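Local coordinates for nucleotidyl transferase AbiEii/AbiGii toxin family protein (Mycobacterium tuberculosis, PDB 6Y56) that is the nucleotidyltransferase toxin MenT4 of a toxin-antitoxin system and probably inhibits growth by inactivating tRNA acceptor stems, at residues Arg15-Ala21 with Gly241-Arg245; Arg130-Ala134 with Lys206-Asp210; Leu183-Asn187 with Trp252-Val256; Arg201-Leu205 with Ala287-Leu291. All coordinates share one frame; numbering follows the deposited sequence.

Interaction 1: residues Arg15-Ala21 with Gly241-Arg245; sequences RAEAYDA and GVLTR
Arg15 reaches from the turn before helix 19-38 to the C-terminal end of helix 240-243, its chain bending at the third torsion (chi3 48°), and its guanidinium grips two successive backbone carbonyls. Arg15 NH2 bonds to Gly241 O in the plane of that carbonyl, at a length of 2.5 Å that is unusually short and so somewhat doubtful, and Arg15 NH1 makes a weak bond to Val242 O at 3.3 Å. This is the tight part of the contact. Ala18 CB lies against one face of the guanidinium, 3.7 Å above its plane, and Arg245 CB sits over the centre of the opposite face. Beside it, Val242 CG1 presses on Glu17 O at 3.4 Å, and Ala21 CB meets Leu243 CD2 at 4.0 Å.

The solvent side is looser. There Arg245 runs past Arg15 in the opposite direction, its guanidinium over Arg15 CD and tilted 35° against the other guanidinium, while the two NE atoms stay 4.3 Å apart. Exposed Glu17 places OE2 3.5 Å from Arg15 NH2 in a salt bridge. The carbonyls at the end of this short helix, together with the Glu17 carboxylate, probably offset the cost of bringing two arginines together.

Interaction 2: residues Arg130-Ala134 with Lys206-Asp210; sequences RRPLA and KVWGD
The loop that leaves strand 125-129 of the central nucleotidyltransferase sheet is tied by Arg131 to the flank of helix 196-212, at Lys206, Gly209 and Asp210. Arg131 leaves its backbone nearly straight, with CG anti to N (chi1 -165°), and bends only at its third torsion, which lays the guanidinium against the helix. Arg131 NH1 donates to Lys206 O at 3.1 Å, in the carbonyl plane and on a lone pair. The same oxygen already takes the helical bond from Asp210 N, so two donors grip it. Arg131 NH2 bonds to Asp210 OD1 at 2.7 Å, on the anti side of the carboxylate, and a weak bond from NH1 to the same oxygen completes the salt bridge. Carboxylate and guanidinium planes stand 61° apart. Gly209 lies under one guanidinium face, its CA 3.6 Å from the plane, and the absence of a side chain there lets the arginine approach so closely. Asp214 is a second acidic partner of NH2.

One turn earlier in the helix, the Lys206 chain turns at its second torsion and runs out to Leu133, whose CD2 is 4.0 Å from Lys206 NZ. A water accepting from Lys206 NZ donates to Pro132 O at 3.0 Å. The principal partners of this ammonium are Glu169 and Glu165 of helix 163-174, and Glu165 also accepts from Ala134 N, so one acid serves both loop and lysine. These salt bridges join the nucleotidyltransferase sheet to the helical part, consistent with the AbiEii-type toxin fold.

Interaction 3: residues Leu183-Asn187 with Trp252-Val256; sequences LYDLN and WEARV
With CG anti to its backbone N (chi1 178°), Tyr184 swings its ring toward Trp252, whose own CG lies anti to its carbonyl carbon and brings the indole back over helix 180-189. The result is a T-shaped aromatic pair at a helix-helix crossing: the tyrosine edge points at the face of the indole six-membered ring, centroids 5.2 Å apart and planes at 86°. CD2 of Tyr184 makes the touch, 3.6 Å from Trp252 CH2. The axes of segments 183-187 and 252-256 approach to 9.0 Å and run at 51° to each other.

On one flank of the indole, Leu183 fills the space between the helices, its CG 3.8 Å from Trp252 CB and its CD1 4.0 Å from Val256 CG2. Val256 also packs on Leu186 CB. Beyond the first shell, Tyr174 of helix 163-174 backs Leu183 and Leu186, while the Tyr184 hydroxyl is bonded to His188, which probably steadies the ring.

Asn187 lies at the more exposed edge of the contact. Its amide lies against the guanidinium of Arg255 with the two planes almost parallel, OD1 being over the guanidinium face rather than hydrogen-bonded to it. ND2 of Asn187 comes obliquely to the indole, 3.5 Å from Trp252 CD1. The direct polar link uses the backbone: Arg255 NH1, with the acceptor in its guanidinium plane, donates to Asn187 O at 3.0 Å from above the carbonyl plane.

Interaction 4: residues Arg201-Leu205 with Ala287-Leu291; sequences RLWVL and ALAVL
Leu205 of helix 196-212 spreads its two methyls over Ala287 of helix 281-292, CD2 lying 3.9 Å and CD1 4.0 Å from Ala287 CB. This leucine is the hub of an open helix-helix crossing in the C-terminal helical part of the toxin, where the axes of segments 201-205 and 287-291 run 138° apart in direction and come no nearer than 11.2 Å. At such a spacing the contact is carried by the ends of side chains. With CG anti to the carbonyl carbon (chi1 -61°), Leu205 extends toward the other helix and slides past Leu288 in the opposite sense, CD1 meeting Leu288 CD2 at 3.8 Å. One turn earlier, Leu202 meets Leu291 methyl to methyl, CD2 to CD1 at 3.5 Å, the closest apolar approach of the pair.

Around this apolar layer, neighbouring elements pack against these side chains. Trp273 of helix 268-273 touches Leu205 and Ala287 as well as Arg201, thereby packing on both helices, and Ala134 and Leu135 lie against Leu202. Arg201 lies at the partly exposed side. Its NE is salt-bridged to Glu270 and its NH1 to Asp267, while NH2 lies obliquely against Ala287 CB. A water links the two residues, accepting from Arg201 NH2 at 2.9 Å and donating to Ala287 O at 2.8 Å.

Overall arrangement
The contacts fall into two pairs. Interactions 2 and 4 share helix 196-212, with centres 9 Å apart, and touch where Ala134 CB packs on Leu202 and Leu288. Interactions 1 and 3, centres 20 Å apart, meet through Thr244, which reaches Tyr184 and Trp252. Interaction 1 lies on the opposite side of the chain's centre from interactions 2 and 4, its centre 37 Å from that of interaction 4. Along the chain, interaction 2 is nested inside the loop closed by interaction 1; every other pair crosses. N-terminal turn, central-sheet loop and successive C-terminal helices are thus interlaced, consistent with the helical part and the nucleotidyltransferase sheet forming one compact unit.

Interaction 1: residues Arg15-Ala21 with Gly241-Arg245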
# COMPACT_ATOMS: atom_id res chain seq x y z
N ARG A 15 -19.85 -13.20 2.21
CA ARG A 15 -19.06 -13.82 3.28
C ARG A 15 -19.26 -13.04 4.57
O ARG A 15 -18.82 -11.89 4.69
CB ARG A 15 -17.58 -13.85 2.90
CG ARG A 15 -17.28 -14.47 1.54
CD ARG A 15 -15.81 -14.28 1.18
NE ARG A 15 -14.94 -14.65 2.30
CZ ARG A 15 -13.81 -14.03 2.62
NH1 ARG A 15 -13.38 -12.99 1.90
NH2 ARG A 15 -13.10 -14.44 3.66
N ALA A 16 -19.88 -13.68 5.57
CA ALA A 16 -20.14 -13.01 6.84
C ALA A 16 -18.85 -12.54 7.49
O ALA A 16 -18.80 -11.46 8.10
CB ALA A 16 -20.90 -13.95 7.78
N GLU A 17 -17.78 -13.33 7.37
CA GLU A 17 -16.52 -12.99 8.02
C GLU A 17 -15.86 -11.78 7.38
O GLU A 17 -14.99 -11.17 8.01
CB GLU A 17 -15.56 -14.18 7.96
CG GLU A 17 -15.17 -14.61 6.56
CD GLU A 17 -15.97 -15.80 6.06
OE1 GLU A 17 -17.15 -15.96 6.48
OE2 GLU A 17 -15.42 -16.58 5.25
N ALA A 18 -16.24 -11.42 6.16
CA ALA A 18 -15.66 -10.28 5.45
C ALA A 18 -16.54 -9.04 5.50
O ALA A 18 -16.19 -8.03 4.87
CB ALA A 18 -15.37 -10.64 4.00
N TYR A 19 -17.66 -9.09 6.21
CA TYR A 19 -18.55 -7.93 6.24
C TYR A 19 -17.85 -6.70 6.78
O TYR A 19 -17.99 -5.60 6.22
CB TYR A 19 -19.79 -8.24 7.08
CG TYR A 19 -20.75 -7.08 7.15
CD1 TYR A 19 -21.73 -6.93 6.19
CD2 TYR A 19 -20.66 -6.12 8.16
CE1 TYR A 19 -22.61 -5.87 6.22
CE2 TYR A 19 -21.53 -5.05 8.20
CZ TYR A 19 -22.51 -4.93 7.23
OH TYR A 19 -23.39 -3.87 7.25
N ASP A 20 -17.09 -6.85 7.87
CA ASP A 20 -16.42 -5.70 8.46
C ASP A 20 -15.37 -5.13 7.52
O ASP A 20 -15.23 -3.91 7.41
CB ASP A 20 -15.80 -6.08 9.81
CG ASP A 20 -16.79 -5.99 10.97
OD1 ASP A 20 -17.98 -5.74 10.74
OD2 ASP A 20 -16.35 -6.16 12.13
N ALA A 21 -14.62 -6.00 6.84
CA ALA A 21 -13.65 -5.52 5.85
C ALA A 21 -14.35 -4.78 4.71
O ALA A 21 -13.83 -3.77 4.21
CB ALA A 21 -12.83 -6.68 5.30
N GLY A 241 -7.25 -14.31 5.28
CA GLY A 241 -8.47 -15.04 4.96
C GLY A 241 -9.73 -14.23 5.11
O GLY A 241 -10.74 -14.56 4.50
N VAL A 242 -9.69 -13.18 5.94
CA VAL A 242 -10.81 -12.25 5.99
C VAL A 242 -10.87 -11.41 4.72
O VAL A 242 -11.95 -11.14 4.19
CB VAL A 242 -10.68 -11.37 7.25
CG1 VAL A 242 -11.76 -10.30 7.28
CG2 VAL A 242 -10.73 -12.23 8.52
N LEU A 243 -9.71 -11.04 4.20
CA LEU A 243 -9.62 -10.05 3.13
C LEU A 243 -9.81 -10.64 1.74
O LEU A 243 -10.13 -9.89 0.81
CB LEU A 243 -8.26 -9.35 3.19
CG LEU A 243 -7.96 -8.75 4.57
CD1 LEU A 243 -6.55 -8.17 4.58
CD2 LEU A 243 -8.98 -7.68 4.96
N THR A 244 -9.62 -11.95 1.58
CA THR A 244 -9.76 -12.57 0.27
C THR A 244 -10.07 -14.04 0.46
O THR A 244 -9.83 -14.62 1.52
CB THR A 244 -8.50 -12.39 -0.58
OG1 THR A 244 -8.74 -12.87 -1.91
CG2 THR A 244 -7.32 -13.16 0.01
N ARG A 245 -10.58 -14.65 -0.61
CA ARG A 245 -10.88 -16.07 -0.64
C ARG A 245 -10.67 -16.48 -2.09
O ARG A 245 -11.15 -15.78 -2.99
CB ARG A 245 -12.34 -16.27 -0.25
CG ARG A 245 -12.90 -17.66 -0.49
CD ARG A 245 -14.39 -17.71 -0.19
NE ARG A 245 -15.19 -17.07 -1.23
CZ ARG A 245 -16.53 -17.02 -1.23
NH1 ARG A 245 -17.18 -16.42 -2.21
NH2 ARG A 245 -17.21 -17.57 -0.24

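Interaction 2: residues Arg130-Ala134 with Lys206-Asp210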
# COMPACT_ATOMS: atom_id res chain seq x y z
N ARG A 130 7.78 9.52 4.94
CA ARG A 130 8.54 10.76 4.83
C ARG A 130 9.42 10.80 3.58
O ARG A 130 9.63 11.88 3.03
CB ARG A 130 9.44 10.92 6.05
CG ARG A 130 10.09 12.28 6.16
CD ARG A 130 11.09 12.32 7.30
NE ARG A 130 10.53 11.84 8.56
CZ ARG A 130 9.82 12.60 9.40
NH1 ARG A 130 9.58 13.87 9.10
NH2 ARG A 130 9.34 12.08 10.52
N ARG A 131 9.95 9.65 3.16
CA ARG A 131 10.91 9.65 2.06
C ARG A 131 10.18 9.94 0.76
O ARG A 131 9.15 9.33 0.47
CB ARG A 131 11.61 8.29 1.96
CG ARG A 131 12.86 8.32 1.09
CD ARG A 131 13.50 6.95 0.92
NE ARG A 131 13.46 6.18 2.16
CZ ARG A 131 13.58 4.85 2.23
NH1 ARG A 131 13.76 4.12 1.13
NH2 ARG A 131 13.51 4.26 3.41
N PRO A 132 10.66 10.88 -0.05
CA PRO A 132 9.98 11.17 -1.32
C PRO A 132 9.94 9.95 -2.23
O PRO A 132 10.87 9.14 -2.27
CB PRO A 132 10.84 12.29 -1.93
CG PRO A 132 11.55 12.91 -0.75
CD PRO A 132 11.80 11.79 0.21
N LEU A 133 8.84 9.84 -2.98
CA LEU A 133 8.76 8.84 -4.03
C LEU A 133 9.76 9.15 -5.13
O LEU A 133 10.13 10.31 -5.37
CB LEU A 133 7.35 8.79 -4.63
CG LEU A 133 6.31 8.23 -3.67
CD1 LEU A 133 4.93 8.31 -4.28
CD2 LEU A 133 6.62 6.79 -3.26
N ALA A 134 10.20 8.10 -5.81
CA ALA A 134 11.20 8.26 -6.85
C ALA A 134 10.61 8.64 -8.20
O ALA A 134 11.26 9.34 -8.97
CB ALA A 134 12.00 6.96 -7.00
N LYS A 206 15.40 1.42 -2.81
CA LYS A 206 14.50 1.50 -1.66
C LYS A 206 15.09 0.79 -0.46
O LYS A 206 15.05 1.32 0.66
CB LYS A 206 13.15 0.86 -2.00
CG LYS A 206 12.32 1.63 -3.01
CD LYS A 206 11.56 2.81 -2.41
CE LYS A 206 10.74 3.51 -3.49
NZ LYS A 206 9.89 4.57 -2.89
N VAL A 207 15.66 -0.41 -0.66
CA VAL A 207 16.27 -1.13 0.45
C VAL A 207 17.45 -0.35 1.02
O VAL A 207 17.64 -0.30 2.24
CB VAL A 207 16.68 -2.55 0.02
CG1 VAL A 207 17.47 -3.22 1.15
CG2 VAL A 207 15.45 -3.38 -0.33
N TRP A 208 18.25 0.28 0.15
CA TRP A 208 19.36 1.08 0.65
C TRP A 208 18.86 2.13 1.64
O TRP A 208 19.40 2.28 2.74
CB TRP A 208 20.08 1.76 -0.52
CG TRP A 208 21.40 2.42 -0.14
CD1 TRP A 208 22.65 1.90 -0.30
CD2 TRP A 208 21.57 3.71 0.46
NE1 TRP A 208 23.60 2.78 0.18
CE2 TRP A 208 22.96 3.90 0.64
CE3 TRP A 208 20.69 4.72 0.87
CZ2 TRP A 208 23.48 5.07 1.21
CZ3 TRP A 208 21.22 5.88 1.43
CH2 TRP A 208 22.60 6.03 1.60
N GLY A 209 17.81 2.86 1.28
CA GLY A 209 17.27 3.85 2.20
C GLY A 209 16.66 3.23 3.44
O GLY A 209 16.82 3.75 4.55
N ASP A 210 15.97 2.10 3.29
CA ASP A 210 15.35 1.43 4.43
C ASP A 210 16.40 1.03 5.46
O ASP A 210 16.19 1.22 6.67
CB ASP A 210 14.63 0.17 3.95
CG ASP A 210 13.37 0.47 3.15
OD1 ASP A 210 12.89 1.62 3.15
OD2 ASP A 210 12.86 -0.49 2.52
O HOH W 1 10.79 6.27 -1.26

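Interaction 3: residues Leu183-Asn187 with Trp252-Val256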
# COMPACT_ATOMS: atom_id res chain seq x y z
N LEU A 183 2.56 -10.87 0.06
CA LEU A 183 2.63 -11.99 -0.87
C LEU A 183 1.45 -11.97 -1.84
O LEU A 183 1.62 -12.17 -3.05
CB LEU A 183 2.64 -13.30 -0.08
CG LEU A 183 2.58 -14.60 -0.90
CD1 LEU A 183 3.81 -14.74 -1.78
CD2 LEU A 183 2.45 -15.79 0.04
N TYR A 184 0.24 -11.73 -1.32
CA TYR A 184 -0.93 -11.63 -2.19
C TYR A 184 -0.73 -10.54 -3.25
O TYR A 184 -1.03 -10.73 -4.43
CB TYR A 184 -2.18 -11.35 -1.35
CG TYR A 184 -3.41 -11.19 -2.20
CD1 TYR A 184 -3.74 -9.97 -2.77
CD2 TYR A 184 -4.22 -12.29 -2.48
CE1 TYR A 184 -4.85 -9.83 -3.58
CE2 TYR A 184 -5.34 -12.16 -3.28
CZ TYR A 184 -5.64 -10.93 -3.84
OH TYR A 184 -6.75 -10.81 -4.65
N ASP A 185 -0.28 -9.36 -2.82
CA ASP A 185 -0.14 -8.25 -3.76
C ASP A 185 0.94 -8.54 -4.80
O ASP A 185 0.76 -8.24 -5.98
CB ASP A 185 0.16 -6.95 -3.00
CG ASP A 185 -0.99 -6.49 -2.11
OD1 ASP A 185 -2.15 -6.95 -2.28
OD2 ASP A 185 -0.72 -5.65 -1.23
N LEU A 186 2.04 -9.15 -4.37
CA LEU A 186 3.09 -9.52 -5.31
C LEU A 186 2.60 -10.56 -6.30
O LEU A 186 3.03 -10.56 -7.47
CB LEU A 186 4.32 -10.04 -4.57
CG LEU A 186 5.14 -8.94 -3.89
CD1 LEU A 186 6.15 -9.58 -2.96
CD2 LEU A 186 5.84 -8.08 -4.92
N ASN A 187 1.71 -11.45 -5.86
CA ASN A 187 1.11 -12.41 -6.78
C ASN A 187 0.32 -11.71 -7.88
O ASN A 187 0.31 -12.18 -9.02
CB ASN A 187 0.25 -13.41 -6.01
CG ASN A 187 -0.33 -14.49 -6.90
OD1 ASN A 187 0.40 -15.37 -7.35
ND2 ASN A 187 -1.63 -14.44 -7.13
N TRP A 252 0.76 -18.86 -4.33
CA TRP A 252 1.28 -17.50 -4.44
C TRP A 252 2.79 -17.46 -4.25
O TRP A 252 3.50 -16.78 -5.01
CB TRP A 252 0.61 -16.61 -3.39
CG TRP A 252 -0.88 -16.52 -3.46
CD1 TRP A 252 -1.68 -16.82 -4.53
CD2 TRP A 252 -1.75 -16.11 -2.41
NE1 TRP A 252 -2.99 -16.61 -4.20
CE2 TRP A 252 -3.07 -16.19 -2.90
CE3 TRP A 252 -1.54 -15.70 -1.09
CZ2 TRP A 252 -4.17 -15.85 -2.12
CZ3 TRP A 252 -2.64 -15.36 -0.32
CH2 TRP A 252 -3.93 -15.46 -0.83
N GLU A 253 3.30 -18.16 -3.23
CA GLU A 253 4.74 -18.16 -2.99
C GLU A 253 5.50 -18.68 -4.20
O GLU A 253 6.53 -18.12 -4.59
CB GLU A 253 5.06 -19.02 -1.76
CG GLU A 253 6.49 -18.88 -1.25
CD GLU A 253 7.48 -19.79 -1.99
OE1 GLU A 253 8.70 -19.52 -1.90
OE2 GLU A 253 7.05 -20.75 -2.65
N ALA A 254 4.99 -19.75 -4.82
CA ALA A 254 5.67 -20.33 -5.98
C ALA A 254 5.65 -19.37 -7.16
O ALA A 254 6.68 -19.20 -7.83
CB ALA A 254 5.03 -21.66 -6.35
N ARG A 255 4.50 -18.75 -7.44
CA ARG A 255 4.42 -17.85 -8.58
C ARG A 255 5.30 -16.63 -8.38
O ARG A 255 5.98 -16.18 -9.31
CB ARG A 255 2.98 -17.40 -8.86
CG ARG A 255 2.88 -16.58 -10.15
CD ARG A 255 1.68 -15.65 -10.21
NE ARG A 255 0.49 -16.34 -10.70
CZ ARG A 255 -0.73 -15.80 -10.73
NH1 ARG A 255 -0.91 -14.55 -10.31
NH2 ARG A 255 -1.75 -16.50 -11.19
N VAL A 256 5.31 -16.08 -7.16
CA VAL A 256 6.12 -14.89 -6.87
C VAL A 256 7.60 -15.22 -6.98
O VAL A 256 8.37 -14.52 -7.64
CB VAL A 256 5.74 -14.31 -5.49
CG1 VAL A 256 6.78 -13.30 -4.99
CG2 VAL A 256 4.35 -13.67 -5.55

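Interaction 4: residues Arg201-Leu205 with Ala287-Leu291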
# COMPACT_ATOMS: atom_id res chain seq x y z
N ARG A 201 16.01 -1.96 -10.12
CA ARG A 201 16.78 -0.78 -9.72
C ARG A 201 16.13 -0.09 -8.54
O ARG A 201 16.79 0.21 -7.53
CB ARG A 201 16.95 0.16 -10.91
CG ARG A 201 17.57 1.53 -10.60
CD ARG A 201 18.95 1.41 -9.98
NE ARG A 201 19.90 0.69 -10.83
CZ ARG A 201 20.82 1.27 -11.58
NH1 ARG A 201 21.66 0.52 -12.29
NH2 ARG A 201 20.92 2.59 -11.62
N LEU A 202 14.82 0.16 -8.63
CA LEU A 202 14.11 0.83 -7.55
C LEU A 202 14.14 0.00 -6.28
O LEU A 202 14.25 0.56 -5.18
CB LEU A 202 12.67 1.11 -7.97
CG LEU A 202 12.47 2.27 -8.93
CD1 LEU A 202 11.03 2.28 -9.40
CD2 LEU A 202 12.82 3.57 -8.22
N TRP A 203 14.02 -1.33 -6.39
CA TRP A 203 14.08 -2.20 -5.22
C TRP A 203 15.39 -2.00 -4.46
O TRP A 203 15.39 -1.79 -3.24
CB TRP A 203 13.93 -3.66 -5.66
CG TRP A 203 14.11 -4.68 -4.58
CD1 TRP A 203 13.42 -4.77 -3.41
CD2 TRP A 203 15.03 -5.77 -4.60
NE1 TRP A 203 13.86 -5.87 -2.70
CE2 TRP A 203 14.85 -6.49 -3.40
CE3 TRP A 203 16.00 -6.20 -5.50
CZ2 TRP A 203 15.60 -7.63 -3.09
CZ3 TRP A 203 16.73 -7.33 -5.20
CH2 TRP A 203 16.53 -8.03 -4.00
N VAL A 204 16.51 -2.03 -5.18
CA VAL A 204 17.80 -1.85 -4.52
C VAL A 204 17.88 -0.49 -3.85
O VAL A 204 18.36 -0.36 -2.72
CB VAL A 204 18.95 -2.06 -5.52
CG1 VAL A 204 20.30 -1.72 -4.88
CG2 VAL A 204 18.94 -3.49 -6.02
N LEU A 205 17.42 0.56 -4.54
CA LEU A 205 17.49 1.91 -3.98
C LEU A 205 16.57 2.07 -2.78
O LEU A 205 16.92 2.76 -1.81
CB LEU A 205 17.17 2.95 -5.06
CG LEU A 205 18.11 2.96 -6.26
CD1 LEU A 205 17.63 3.90 -7.35
CD2 LEU A 205 19.54 3.31 -5.87
N ALA A 287 21.45 8.04 -8.67
CA ALA A 287 20.64 7.01 -9.32
C ALA A 287 19.15 7.32 -9.20
O ALA A 287 18.38 7.08 -10.14
CB ALA A 287 20.94 5.64 -8.71
N LEU A 288 18.73 7.88 -8.06
CA LEU A 288 17.35 8.33 -7.94
C LEU A 288 17.09 9.54 -8.83
O LEU A 288 16.03 9.64 -9.46
CB LEU A 288 17.02 8.63 -6.48
CG LEU A 288 16.86 7.42 -5.56
CD1 LEU A 288 16.97 7.86 -4.11
CD2 LEU A 288 15.54 6.68 -5.79
N ALA A 289 18.07 10.45 -8.93
CA ALA A 289 17.88 11.66 -9.73
C ALA A 289 17.67 11.34 -11.21
O ALA A 289 16.85 11.98 -11.87
CB ALA A 289 19.07 12.60 -9.54
N VAL A 290 18.39 10.34 -11.74
CA VAL A 290 18.21 10.01 -13.15
C VAL A 290 16.79 9.53 -13.42
O VAL A 290 16.28 9.67 -14.54
CB VAL A 290 19.26 9.02 -13.68
CG1 VAL A 290 20.66 9.38 -13.23
CG2 VAL A 290 18.94 7.62 -13.26
N LEU A 291 16.12 8.97 -12.41
CA LEU A 291 14.75 8.48 -12.59
C LEU A 291 13.70 9.57 -12.42
O LEU A 291 12.58 9.40 -12.90
CB LEU A 291 14.46 7.36 -11.59
CG LEU A 291 15.36 6.14 -11.62
CD1 LEU A 291 14.99 5.22 -10.47
CD2 LEU A 291 15.23 5.41 -12.95
O HOH W 2 19.06 4.75 -11.58